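Local coordinates for rRNA N-glycosidase (PDB 3CTK), which belongs to the plant ribosome-inactivating proteins, a family whose chain joins a mixed beta-sheet to a largely helical region and a small antiparallel strand pair, at residues L34-Q39 against A204-S209; V50-T55 against F137-I142; E173-D178 against K186-V191; E195-D200 against L219-P224. All blocks are in the same frame, centred on the assembly; numbering follows the deposited sequence.

Contact 1. Residues L34-Q39 against A204-S209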
loop_
_atom_site.group_PDB
_atom_site.type_symbol
_atom_site.label_atom_id
_atom_site.label_comp_id
_atom_site.label_asym_id
_atom_site.label_seq_id
_atom_site.Cartn_x
_atom_site.Cartn_y
_atom_site.Cartn_z
ATOM N N LEU A 34 14.200 7.047 11.420
ATOM C CA LEU A 34 13.179 6.640 10.457
ATOM C C LEU A 34 11.792 6.694 11.102
ATOM O O LEU A 34 11.646 6.455 12.302
ATOM C CB LEU A 34 13.448 5.210 9.974
ATOM C CG LEU A 34 14.695 4.968 9.125
ATOM C CD1 LEU A 34 14.931 3.468 8.985
ATOM C CD2 LEU A 34 14.518 5.609 7.757
ATOM N N PRO A 35 10.758 7.023 10.311
ATOM C CA PRO A 35 9.377 7.105 10.798
ATOM C C PRO A 35 8.895 5.705 11.193
ATOM O O PRO A 35 9.394 4.706 10.671
ATOM C CB PRO A 35 8.613 7.656 9.591
ATOM C CG PRO A 35 9.684 8.344 8.777
ATOM C CD PRO A 35 10.828 7.390 8.891
ATOM N N VAL A 36 7.935 5.640 12.114
ATOM C CA VAL A 36 7.392 4.366 12.583
ATOM C C VAL A 36 5.882 4.502 12.793
ATOM O O VAL A 36 5.406 5.557 13.217
ATOM C CB VAL A 36 8.049 3.951 13.933
ATOM C CG1 VAL A 36 7.493 2.607 14.401
ATOM C CG2 VAL A 36 9.563 3.888 13.784
ATOM N N THR A 37 5.128 3.450 12.482
ATOM C CA THR A 37 3.676 3.490 12.672
ATOM C C THR A 37 3.335 3.150 14.125
ATOM O O THR A 37 4.188 2.677 14.876
ATOM C CB THR A 37 2.928 2.470 11.765
ATOM O OG1 THR A 37 3.293 1.136 12.136
ATOM C CG2 THR A 37 3.264 2.695 10.296
ATOM N N LEU A 38 2.089 3.407 14.515
ATOM C CA LEU A 38 1.614 3.093 15.864
ATOM C C LEU A 38 0.870 1.758 15.813
ATOM O O LEU A 38 0.114 1.509 14.874
ATOM C CB LEU A 38 0.644 4.168 16.363
ATOM C CG LEU A 38 1.177 5.421 17.046
ATOM C CD1 LEU A 38 0.010 6.324 17.424
ATOM C CD2 LEU A 38 1.962 5.028 18.286
ATOM N N GLN A 39 1.071 0.906 16.818
ATOM C CA GLN A 39 0.399 -0.391 16.853
ATOM C C GLN A 39 -1.089 -0.241 17.157
ATOM O O GLN A 39 -1.912 -0.969 16.608
ATOM C CB GLN A 39 1.044 -1.304 17.895
ATOM C CG GLN A 39 0.381 -2.674 17.986
ATOM C CD GLN A 39 1.145 -3.635 18.873
ATOM O OE1 GLN A 39 1.813 -3.226 19.817
ATOM N NE2 GLN A 39 1.031 -4.924 18.580
ATOM N N ALA A 204 13.917 -5.968 12.705
ATOM C CA ALA A 204 15.377 -6.032 12.710
ATOM C C ALA A 204 15.979 -4.664 13.015
ATOM O O ALA A 204 16.943 -4.549 13.774
ATOM C CB ALA A 204 15.880 -6.526 11.364
ATOM N N ILE A 205 15.417 -3.625 12.409
ATOM C CA ILE A 205 15.922 -2.279 12.638
ATOM C C ILE A 205 15.637 -1.860 14.076
ATOM O O ILE A 205 16.475 -1.237 14.722
ATOM C CB ILE A 205 15.309 -1.282 11.626
ATOM C CG1 ILE A 205 15.783 -1.660 10.215
ATOM C CG2 ILE A 205 15.739 0.156 11.964
ATOM C CD1 ILE A 205 15.190 -0.823 9.088
ATOM N N HIS A 206 14.464 -2.218 14.592
ATOM C CA HIS A 206 14.131 -1.879 15.974
ATOM C C HIS A 206 15.099 -2.554 16.941
ATOM O O HIS A 206 15.532 -1.955 17.928
ATOM C CB HIS A 206 12.710 -2.320 16.316
ATOM C CG HIS A 206 11.667 -1.305 15.975
ATOM N ND1 HIS A 206 10.744 -1.491 14.969
ATOM C CD2 HIS A 206 11.388 -0.101 16.525
ATOM C CE1 HIS A 206 9.939 -0.444 14.915
ATOM N NE2 HIS A 206 10.308 0.413 15.850
ATOM N N LYS A 207 15.432 -3.806 16.659
ATOM C CA LYS A 207 16.341 -4.555 17.519
ATOM C C LYS A 207 17.747 -3.955 17.524
ATOM O O LYS A 207 18.470 -4.066 18.514
ATOM C CB LYS A 207 16.404 -6.020 17.066
ATOM C CG LYS A 207 17.269 -6.903 17.954
ATOM C CD LYS A 207 17.333 -8.334 17.434
ATOM C CE LYS A 207 18.256 -9.184 18.292
ATOM N NZ LYS A 207 18.436 -10.553 17.735
ATOM N N SER A 208 18.126 -3.311 16.424
ATOM C CA SER A 208 19.453 -2.707 16.310
ATOM C C SER A 208 19.565 -1.392 17.079
ATOM O O SER A 208 20.667 -0.912 17.326
ATOM C CB SER A 208 19.802 -2.444 14.842
ATOM O OG SER A 208 19.153 -1.277 14.354
ATOM N N SER A 209 18.426 -0.813 17.442
ATOM C CA SER A 209 18.420 0.453 18.171
ATOM C C SER A 209 18.878 0.214 19.605
ATOM O O SER A 209 18.627 -0.853 20.176
ATOM C CB SER A 209 17.017 1.071 18.158
ATOM O OG SER A 209 16.094 0.281 18.887
#

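Contact 2. Residues V50-T55 against F137-I142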
loop_
_atom_site.group_PDB
_atom_site.type_symbol
_atom_site.label_atom_id
_atom_site.label_comp_id
_atom_site.label_asym_id
_atom_site.label_seq_id
_atom_site.Cartn_x
_atom_site.Cartn_y
_atom_site.Cartn_z
ATOM N N VAL A 50 -7.344 7.778 0.822
ATOM C CA VAL A 50 -6.572 8.133 -0.362
ATOM C C VAL A 50 -7.517 8.264 -1.554
ATOM O O VAL A 50 -8.044 7.270 -2.050
ATOM C CB VAL A 50 -5.508 7.052 -0.666
ATOM C CG1 VAL A 50 -4.774 7.379 -1.964
ATOM C CG2 VAL A 50 -4.521 6.963 0.490
ATOM N N ASP A 51 -7.733 9.499 -1.998
ATOM C CA ASP A 51 -8.617 9.778 -3.127
ATOM C C ASP A 51 -7.856 9.723 -4.444
ATOM O O ASP A 51 -7.009 10.577 -4.715
ATOM C CB ASP A 51 -9.250 11.165 -2.972
ATOM C CG ASP A 51 -10.374 11.188 -1.956
ATOM O OD1 ASP A 51 -10.497 10.224 -1.168
ATOM O OD2 ASP A 51 -11.135 12.180 -1.943
ATOM N N ILE A 52 -8.162 8.721 -5.260
ATOM C CA ILE A 52 -7.507 8.559 -6.555
ATOM C C ILE A 52 -8.509 8.884 -7.651
ATOM O O ILE A 52 -9.565 8.254 -7.743
ATOM C CB ILE A 52 -7.007 7.118 -6.750
ATOM C CG1 ILE A 52 -6.075 6.740 -5.595
ATOM C CG2 ILE A 52 -6.283 6.988 -8.093
ATOM C CD1 ILE A 52 -5.710 5.269 -5.564
ATOM N N THR A 53 -8.174 9.871 -8.480
ATOM C CA THR A 53 -9.054 10.294 -9.565
ATOM C C THR A 53 -8.421 10.022 -10.929
ATOM O O THR A 53 -7.254 10.331 -11.152
ATOM C CB THR A 53 -9.369 11.799 -9.460
ATOM O OG1 THR A 53 -9.924 12.082 -8.167
ATOM C CG2 THR A 53 -10.368 12.210 -10.534
ATOM N N THR A 54 -9.208 9.451 -11.835
ATOM C CA THR A 54 -8.737 9.125 -13.182
ATOM C C THR A 54 -8.877 10.318 -14.123
ATOM O O THR A 54 -9.539 11.301 -13.795
ATOM C CB THR A 54 -9.554 7.967 -13.784
ATOM O OG1 THR A 54 -10.920 8.379 -13.938
ATOM C CG2 THR A 54 -9.496 6.745 -12.875
ATOM N N THR A 55 -8.256 10.235 -15.296
ATOM C CA THR A 55 -8.374 11.319 -16.264
ATOM C C THR A 55 -9.807 11.321 -16.799
ATOM O O THR A 55 -10.256 12.303 -17.388
ATOM C CB THR A 55 -7.392 11.155 -17.453
ATOM O OG1 THR A 55 -7.646 9.914 -18.124
ATOM C CG2 THR A 55 -5.953 11.188 -16.964
ATOM N N PHE A 137 -6.782 2.100 -15.692
ATOM C CA PHE A 137 -7.518 1.071 -16.419
ATOM C C PHE A 137 -8.266 0.151 -15.453
ATOM O O PHE A 137 -9.419 -0.216 -15.700
ATOM C CB PHE A 137 -6.565 0.231 -17.273
ATOM C CG PHE A 137 -7.264 -0.785 -18.133
ATOM C CD1 PHE A 137 -7.714 -0.447 -19.405
ATOM C CD2 PHE A 137 -7.500 -2.070 -17.658
ATOM C CE1 PHE A 137 -8.392 -1.378 -20.193
ATOM C CE2 PHE A 137 -8.179 -3.007 -18.437
ATOM C CZ PHE A 137 -8.625 -2.658 -19.706
ATOM N N SER A 138 -7.614 -0.228 -14.357
ATOM C CA SER A 138 -8.246 -1.112 -13.382
ATOM C C SER A 138 -9.414 -0.423 -12.683
ATOM O O SER A 138 -10.397 -1.072 -12.324
ATOM C CB SER A 138 -7.223 -1.605 -12.349
ATOM O OG SER A 138 -6.776 -0.555 -11.509
ATOM N N ILE A 139 -9.313 0.892 -12.493
ATOM C CA ILE A 139 -10.395 1.641 -11.857
ATOM C C ILE A 139 -11.578 1.712 -12.822
ATOM O O ILE A 139 -12.730 1.536 -12.430
ATOM C CB ILE A 139 -9.929 3.070 -11.474
ATOM C CG1 ILE A 139 -8.858 2.980 -10.384
ATOM C CG2 ILE A 139 -11.116 3.913 -11.006
ATOM C CD1 ILE A 139 -8.265 4.315 -9.966
ATOM N N GLU A 140 -11.286 1.962 -14.093
ATOM C CA GLU A 140 -12.323 2.036 -15.118
ATOM C C GLU A 140 -13.073 0.716 -15.252
ATOM O O GLU A 140 -14.254 0.692 -15.599
ATOM C CB GLU A 140 -11.698 2.386 -16.470
ATOM C CG GLU A 140 -11.508 3.865 -16.701
ATOM C CD GLU A 140 -12.807 4.553 -17.054
ATOM O OE1 GLU A 140 -12.792 5.783 -17.251
ATOM O OE2 GLU A 140 -13.846 3.864 -17.140
ATOM N N ALA A 141 -12.384 -0.382 -14.975
ATOM C CA ALA A 141 -12.988 -1.702 -15.099
ATOM C C ALA A 141 -13.973 -2.067 -13.990
ATOM O O ALA A 141 -14.823 -2.935 -14.187
ATOM C CB ALA A 141 -11.892 -2.762 -15.184
ATOM N N ILE A 142 -13.869 -1.406 -12.840
ATOM C CA ILE A 142 -14.747 -1.716 -11.712
ATOM C C ILE A 142 -15.664 -0.582 -11.266
ATOM O O ILE A 142 -16.717 -0.826 -10.681
ATOM C CB ILE A 142 -13.927 -2.142 -10.476
ATOM C CG1 ILE A 142 -13.106 -0.951 -9.966
ATOM C CG2 ILE A 142 -13.027 -3.319 -10.828
ATOM C CD1 ILE A 142 -12.326 -1.227 -8.690
#

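Contact 3. Residues E173-D178 against K186-V191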
loop_
_atom_site.group_PDB
_atom_site.type_symbol
_atom_site.label_atom_id
_atom_site.label_comp_id
_atom_site.label_asym_id
_atom_site.label_seq_id
_atom_site.Cartn_x
_atom_site.Cartn_y
_atom_site.Cartn_z
ATOM N N GLU A 173 8.968 3.274 -4.197
ATOM C CA GLU A 173 8.502 4.578 -4.653
ATOM C C GLU A 173 9.342 5.006 -5.858
ATOM O O GLU A 173 8.815 5.526 -6.849
ATOM C CB GLU A 173 8.646 5.627 -3.547
ATOM C CG GLU A 173 8.177 7.013 -3.975
ATOM C CD GLU A 173 8.633 8.114 -3.041
ATOM O OE1 GLU A 173 9.284 7.813 -2.012
ATOM O OE2 GLU A 173 8.340 9.291 -3.342
ATOM N N THR A 174 10.650 4.775 -5.781
ATOM C CA THR A 174 11.535 5.162 -6.874
ATOM C C THR A 174 11.283 4.355 -8.142
ATOM O O THR A 174 11.398 4.886 -9.246
ATOM C CB THR A 174 13.016 5.050 -6.462
ATOM O OG1 THR A 174 13.270 5.954 -5.379
ATOM C CG2 THR A 174 13.924 5.420 -7.622
ATOM N N GLU A 175 10.932 3.079 -7.996
ATOM C CA GLU A 175 10.644 2.256 -9.171
ATOM C C GLU A 175 9.433 2.830 -9.897
ATOM O O GLU A 175 9.418 2.924 -11.127
ATOM C CB GLU A 175 10.360 0.801 -8.772
ATOM C CG GLU A 175 11.594 0.011 -8.365
ATOM C CD GLU A 175 12.607 -0.096 -9.491
ATOM O OE1 GLU A 175 12.322 -0.788 -10.494
ATOM O OE2 GLU A 175 13.687 0.520 -9.375
ATOM N N VAL A 176 8.415 3.223 -9.137
ATOM C CA VAL A 176 7.218 3.785 -9.746
ATOM C C VAL A 176 7.536 5.114 -10.423
ATOM O O VAL A 176 7.070 5.379 -11.528
ATOM C CB VAL A 176 6.090 3.984 -8.701
ATOM C CG1 VAL A 176 4.903 4.709 -9.336
ATOM C CG2 VAL A 176 5.642 2.630 -8.170
ATOM N N VAL A 177 8.339 5.947 -9.767
ATOM C CA VAL A 177 8.714 7.240 -10.334
ATOM C C VAL A 177 9.496 7.078 -11.641
ATOM O O VAL A 177 9.229 7.778 -12.622
ATOM C CB VAL A 177 9.573 8.063 -9.345
ATOM C CG1 VAL A 177 10.145 9.294 -10.041
ATOM C CG2 VAL A 177 8.722 8.493 -8.156
ATOM N N ASP A 178 10.456 6.156 -11.649
ATOM C CA ASP A 178 11.284 5.918 -12.834
ATOM C C ASP A 178 10.619 5.131 -13.958
ATOM O O ASP A 178 10.915 5.361 -15.137
ATOM C CB ASP A 178 12.566 5.169 -12.459
ATOM C CG ASP A 178 13.489 5.976 -11.582
ATOM O OD1 ASP A 178 13.305 7.208 -11.488
ATOM O OD2 ASP A 178 14.412 5.372 -10.994
ATOM N N LYS A 186 6.582 -4.309 -14.606
ATOM C CA LYS A 186 6.259 -5.423 -13.730
ATOM C C LYS A 186 7.309 -5.344 -12.632
ATOM O O LYS A 186 8.491 -5.148 -12.910
ATOM C CB LYS A 186 6.340 -6.746 -14.491
ATOM C CG LYS A 186 5.232 -6.899 -15.518
ATOM C CD LYS A 186 5.482 -8.056 -16.464
ATOM C CE LYS A 186 4.467 -8.045 -17.600
ATOM N NZ LYS A 186 4.777 -9.064 -18.637
ATOM N N PRO A 187 6.888 -5.475 -11.366
ATOM C CA PRO A 187 7.792 -5.408 -10.209
ATOM C C PRO A 187 8.917 -6.436 -10.236
ATOM O O PRO A 187 8.671 -7.631 -10.423
ATOM C CB PRO A 187 6.844 -5.591 -9.027
ATOM C CG PRO A 187 5.772 -6.481 -9.595
ATOM C CD PRO A 187 5.529 -5.867 -10.952
ATOM N N ASN A 188 10.153 -5.969 -10.045
ATOM C CA ASN A 188 11.299 -6.866 -10.066
ATOM C C ASN A 188 11.433 -7.680 -8.785
ATOM O O ASN A 188 10.647 -7.523 -7.850
ATOM C CB ASN A 188 12.609 -6.102 -10.369
ATOM C CG ASN A 188 13.003 -5.109 -9.280
ATOM O OD1 ASN A 188 12.866 -5.378 -8.088
ATOM N ND2 ASN A 188 13.532 -3.961 -9.697
ATOM N N PHE A 189 12.429 -8.562 -8.755
ATOM C CA PHE A 189 12.656 -9.435 -7.610
ATOM C C PHE A 189 12.811 -8.713 -6.278
ATOM O O PHE A 189 12.358 -9.217 -5.252
ATOM C CB PHE A 189 13.886 -10.314 -7.854
ATOM C CG PHE A 189 13.811 -11.122 -9.118
ATOM C CD1 PHE A 189 14.492 -10.715 -10.261
ATOM C CD2 PHE A 189 13.050 -12.284 -9.169
ATOM C CE1 PHE A 189 14.415 -11.458 -11.440
ATOM C CE2 PHE A 189 12.966 -13.034 -10.344
ATOM C CZ PHE A 189 13.651 -12.619 -11.479
ATOM N N LYS A 190 13.455 -7.548 -6.288
ATOM C CA LYS A 190 13.653 -6.795 -5.054
ATOM C C LYS A 190 12.353 -6.174 -4.559
ATOM O O LYS A 190 12.061 -6.202 -3.360
ATOM C CB LYS A 190 14.714 -5.700 -5.241
ATOM C CG LYS A 190 14.936 -4.858 -3.984
ATOM C CD LYS A 190 16.207 -4.012 -4.050
ATOM C CE LYS A 190 16.340 -3.149 -2.793
ATOM N NZ LYS A 190 17.637 -2.418 -2.722
ATOM N N VAL A 191 11.579 -5.605 -5.476
ATOM C CA VAL A 191 10.302 -5.005 -5.102
ATOM C C VAL A 191 9.460 -6.055 -4.376
ATOM O O VAL A 191 8.964 -5.818 -3.274
ATOM C CB VAL A 191 9.536 -4.505 -6.341
ATOM C CG1 VAL A 191 8.137 -4.049 -5.939
ATOM C CG2 VAL A 191 10.296 -3.354 -6.990
HETATM O O HOH W 1 10.543 -3.062 -10.713
#

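Contact 4. Residues E195-D200 against L219-P224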
loop_
_atom_site.group_PDB
_atom_site.type_symbol
_atom_site.label_atom_id
_atom_site.label_comp_id
_atom_site.label_asym_id
_atom_site.label_seq_id
_atom_site.Cartn_x
_atom_site.Cartn_y
_atom_site.Cartn_z
ATOM N N GLU A 195 8.295 -6.297 -0.298
ATOM C CA GLU A 195 6.873 -6.404 0.021
ATOM C C GLU A 195 6.617 -7.581 0.964
ATOM O O GLU A 195 5.793 -7.490 1.876
ATOM C CB GLU A 195 6.049 -6.596 -1.261
ATOM C CG GLU A 195 6.009 -5.380 -2.179
ATOM C CD GLU A 195 5.206 -5.634 -3.448
ATOM O OE1 GLU A 195 4.669 -6.755 -3.598
ATOM O OE2 GLU A 195 5.114 -4.715 -4.296
ATOM N N ASN A 196 7.329 -8.681 0.746
ATOM C CA ASN A 196 7.157 -9.869 1.573
ATOM C C ASN A 196 7.846 -9.799 2.930
ATOM O O ASN A 196 7.598 -10.654 3.783
ATOM C CB ASN A 196 7.682 -11.120 0.854
ATOM C CG ASN A 196 6.983 -11.388 -0.466
ATOM O OD1 ASN A 196 5.803 -11.082 -0.638
ATOM N ND2 ASN A 196 7.711 -11.987 -1.405
ATOM N N ASN A 197 8.697 -8.797 3.143
ATOM C CA ASN A 197 9.436 -8.708 4.401
ATOM C C ASN A 197 9.370 -7.410 5.200
ATOM O O ASN A 197 10.243 -7.158 6.032
ATOM C CB ASN A 197 10.913 -9.035 4.157
ATOM C CG ASN A 197 11.132 -10.472 3.745
ATOM O OD1 ASN A 197 11.203 -10.791 2.557
ATOM N ND2 ASN A 197 11.232 -11.354 4.727
ATOM N N TRP A 198 8.347 -6.594 4.983
ATOM C CA TRP A 198 8.255 -5.334 5.717
ATOM C C TRP A 198 8.312 -5.522 7.231
ATOM O O TRP A 198 9.062 -4.827 7.922
ATOM C CB TRP A 198 6.969 -4.600 5.346
ATOM C CG TRP A 198 6.834 -3.262 6.001
ATOM C CD1 TRP A 198 7.691 -2.204 5.888
ATOM C CD2 TRP A 198 5.752 -2.818 6.825
ATOM N NE1 TRP A 198 7.206 -1.124 6.584
ATOM C CE2 TRP A 198 6.016 -1.473 7.171
ATOM C CE3 TRP A 198 4.581 -3.424 7.304
ATOM C CZ2 TRP A 198 5.150 -0.720 7.972
ATOM C CZ3 TRP A 198 3.720 -2.677 8.100
ATOM C CH2 TRP A 198 4.011 -1.337 8.426
ATOM N N GLY A 199 7.512 -6.453 7.745
ATOM C CA GLY A 199 7.488 -6.707 9.173
ATOM C C GLY A 199 8.831 -7.133 9.734
ATOM O O GLY A 199 9.282 -6.596 10.748
ATOM N N ASP A 200 9.474 -8.098 9.081
ATOM C CA ASP A 200 10.772 -8.588 9.533
ATOM C C ASP A 200 11.875 -7.539 9.451
ATOM O O ASP A 200 12.724 -7.457 10.341
ATOM C CB ASP A 200 11.185 -9.827 8.735
ATOM C CG ASP A 200 10.356 -11.048 9.088
ATOM O OD1 ASP A 200 9.702 -11.033 10.153
ATOM O OD2 ASP A 200 10.371 -12.026 8.313
ATOM N N LEU A 219 19.495 -9.999 7.902
ATOM C CA LEU A 219 18.301 -10.105 7.067
ATOM C C LEU A 219 18.726 -10.761 5.761
ATOM O O LEU A 219 19.696 -10.334 5.136
ATOM C CB LEU A 219 17.729 -8.722 6.769
ATOM C CG LEU A 219 17.065 -7.979 7.930
ATOM C CD1 LEU A 219 16.968 -6.500 7.583
ATOM C CD2 LEU A 219 15.684 -8.570 8.204
ATOM N N GLN A 220 18.009 -11.804 5.358
ATOM C CA GLN A 220 18.323 -12.513 4.121
ATOM C C GLN A 220 17.374 -11.987 3.050
ATOM O O GLN A 220 16.270 -12.503 2.882
ATOM C CB GLN A 220 18.123 -14.018 4.319
ATOM C CG GLN A 220 18.726 -14.548 5.614
ATOM C CD GLN A 220 20.237 -14.432 5.655
ATOM O OE1 GLN A 220 20.838 -14.349 6.730
ATOM N NE2 GLN A 220 20.861 -14.441 4.487
ATOM N N LEU A 221 17.813 -10.957 2.330
ATOM C CA LEU A 221 16.994 -10.336 1.298
ATOM C C LEU A 221 17.417 -10.699 -0.126
ATOM O O LEU A 221 18.296 -11.542 -0.325
ATOM C CB LEU A 221 17.001 -8.815 1.500
ATOM C CG LEU A 221 16.553 -8.409 2.916
ATOM C CD1 LEU A 221 16.600 -6.894 3.078
ATOM C CD2 LEU A 221 15.141 -8.928 3.169
ATOM N N ILE A 222 16.783 -10.062 -1.109
ATOM C CA ILE A 222 17.055 -10.330 -2.521
ATOM C C ILE A 222 17.287 -9.052 -3.329
ATOM O O ILE A 222 16.581 -8.057 -3.152
ATOM C CB ILE A 222 15.876 -11.112 -3.145
ATOM C CG1 ILE A 222 15.666 -12.415 -2.366
ATOM C CG2 ILE A 222 16.146 -11.395 -4.621
ATOM C CD1 ILE A 222 14.402 -13.166 -2.730
ATOM N N SER A 223 18.274 -9.092 -4.224
ATOM C CA SER A 223 18.616 -7.942 -5.062
ATOM C C SER A 223 17.708 -7.842 -6.284
ATOM O O SER A 223 16.943 -8.760 -6.582
ATOM C CB SER A 223 20.065 -8.051 -5.540
ATOM O OG SER A 223 20.166 -9.003 -6.586
ATOM N N PRO A 224 17.790 -6.720 -7.021
ATOM C CA PRO A 224 16.962 -6.521 -8.218
ATOM C C PRO A 224 17.139 -7.611 -9.279
ATOM O O PRO A 224 16.234 -7.861 -10.083
ATOM C CB PRO A 224 17.412 -5.153 -8.720
ATOM C CG PRO A 224 17.770 -4.437 -7.451
ATOM C CD PRO A 224 18.542 -5.494 -6.696
#

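Contact 1. Residues L34-Q39 against A204-S209
Val36 meets His206 where the loop 34-39 passes the C-terminal end of helix 198-208. The valine comes from the opposite direction and touches the imidazole at its rim, not over a face: Val36 CG1 lies in the ring plane, 3.9 Å from His206 NE2 and equally far from CE1. Turning CG1 anti to the backbone N (chi1 -179°) points this methyl at the ring, while Val36 CG2 trails at 4.1 Å from His206 NE2. On its other nitrogen, His206 ND1 makes a weak hydrogen bond back to Ser202 O in the preceding helical turn, which should help fix the ring's rotation. Beside this pair, Leu34 and Ile205 add a looser apolar contact, with Leu34 CD1 4.3 Å from Ile205 CD1; both are buried. The helix finishes just beyond, where Ser208 OG donates to Ile205 O at 2.7 Å, a side-chain bond that folds back onto the last turn. Val31 also touches Val36, adding to the apolar surface. The disulfide Cys32-Cys212 has one half-cystine shortly before the loop segment and the other shortly after the helix end, making this a loop packed on a helix terminus beside a covalent cross-link.

Contact 2. Residues V50-T55 against F137-I142
Helix-on-sheet packing brings Ile139 of helix 132-142 down onto Ile52 of strand 47-53, in the mixed sheet, and Thr54 just past the strand's end. Ile139 carries most of the contact on the helical side, and both of its branches are used. Its long arm runs to the strand, with Ile139 CD1 3.8 Å from Ile52 CG2; these two side chains pass at a slant. Its short branch serves the threonine: Ile139 CG2 lies 3.8 Å from Thr54 CG2, and the two side chains run antiparallel as they pass. Thr54 CG2 also comes within 4.0 Å of Ile139 CD1, so one methyl sits against both arms of the isoleucine.

The threonine is split by function. A chi1 of 64° sets OG1 between the backbone N and the carbonyl carbon and sends the methyl to the helix, while OG1 hydrogen-bonds Ser56 OG and Lys58 N in the turn that leads to strand 59-65. Glu140, next on the helix, forms a salt bridge with Lys58 and a hydrogen bond with Ser56. Phe155 and Val159 of helix 149-168 and Val60 of the neighbouring strand pack around the isoleucines. Chemically, the interface proper is methyl against methyl and buried, held by dispersion and the exclusion of water, whereas polar bonding between helix and sheet is displaced to the adjoining turn.

Contact 3. Residues E173-D178 against K186-V191
Water carries the polar link between Glu175 and Asn188. The bridging molecule donates to Glu175 OE1 at 2.9 Å and accepts from the backbone N of Asn188 at 3.0 Å, so the carboxylate reaches the start of the next helix through one solvent step. The direct approach is poorer: Glu175 OE1 and Asn188 ND2 are 3.5 Å apart at an unfavourable angle, the side chains crossing nearly at right angles with their planes turned 45° against each other. Both groups are engaged elsewhere, since Glu175 OE1 forms a salt bridge with Arg179 NE one turn on, and Asn188 ND2 hydrogen-bonds Tyr171 OH.

Capping comes from the other end of the same amide. Asn188 OD1 accepts a nearly straight bond from Val191 N, 2.9 Å long, together with a weak, strongly bent one from Lys190 N.

The apolar component is small. With chi1 at -74°, Glu175 CG comes to 3.9 Å from Val191 CG2, and the bend at chi2 (-61°) turns the carboxylate away from the line of the chain. Tyr171 and Ile172 also touch Val191 from helix 170-180. The negative carboxylate near the first turn may interact favourably with the positive end of the helix dipole. Taken together, this is two successive helices joined by a loop, the second opening with a classic asparagine N-cap.

Contact 4. Residues E195-D200 against L219-P224
The flat group that meets the strand is the amide of Asn197, and Leu221 CD2 stands over one of its faces, 4.3 Å from Asn197 CG. Which end of that amide is oxygen and which nitrogen is doubtful, so the contact is best read as methyl against amide face. The indole of the next residue, Trp198, turns elsewhere: it makes a cation-pi contact with Arg168 and meets the ring of Phe169 with the planes about 75° apart.

One helical turn along, Leu219 meets Asp200 at its backbone carbonyl. Leu219 CD2 lies 3.8 Å from Asp200 O and 4.1 Å from Asp200 C. The first torsion, chi1 -71°, sets CG anti to the carbonyl carbon, and the far end of the leucine thereby comes closer to the helix than its base does.

Strand 228-233 runs beside them: each leucine touches Val231, and their backbones hydrogen-bond within the antiparallel pair, Leu219 with Val231 and Leu221 with Trp229. Asn193 also touches Leu221. Across this seam, therefore, the leucine methyls meet polar groups through van der Waals contact alone, so that the fit depends on shape and on the shielding of the buried leucines from water.

In the fold
Contact 2 stands apart, on the sheet side of the molecule: its centre is about 33 Å from that of contact 1 and about 29 Å from that of contact 4, both lying on the opposite side of the chain's centre. The other three form a connected run along helices 189-196 and 198-208. Contacts 3 and 4, with centres about 14 Å apart, share helix 189-196 and touch where Phe189 CD1 lies 3.3 Å from Pro224 O. Contacts 4 and 1, about 15 Å between centres, share helix 198-208 and meet at Ala204 CB and Leu219 CD2, 3.8 Å apart. Their segments interleave along the chain, tying the early loop 34-39 into the late helical and strand-pair region.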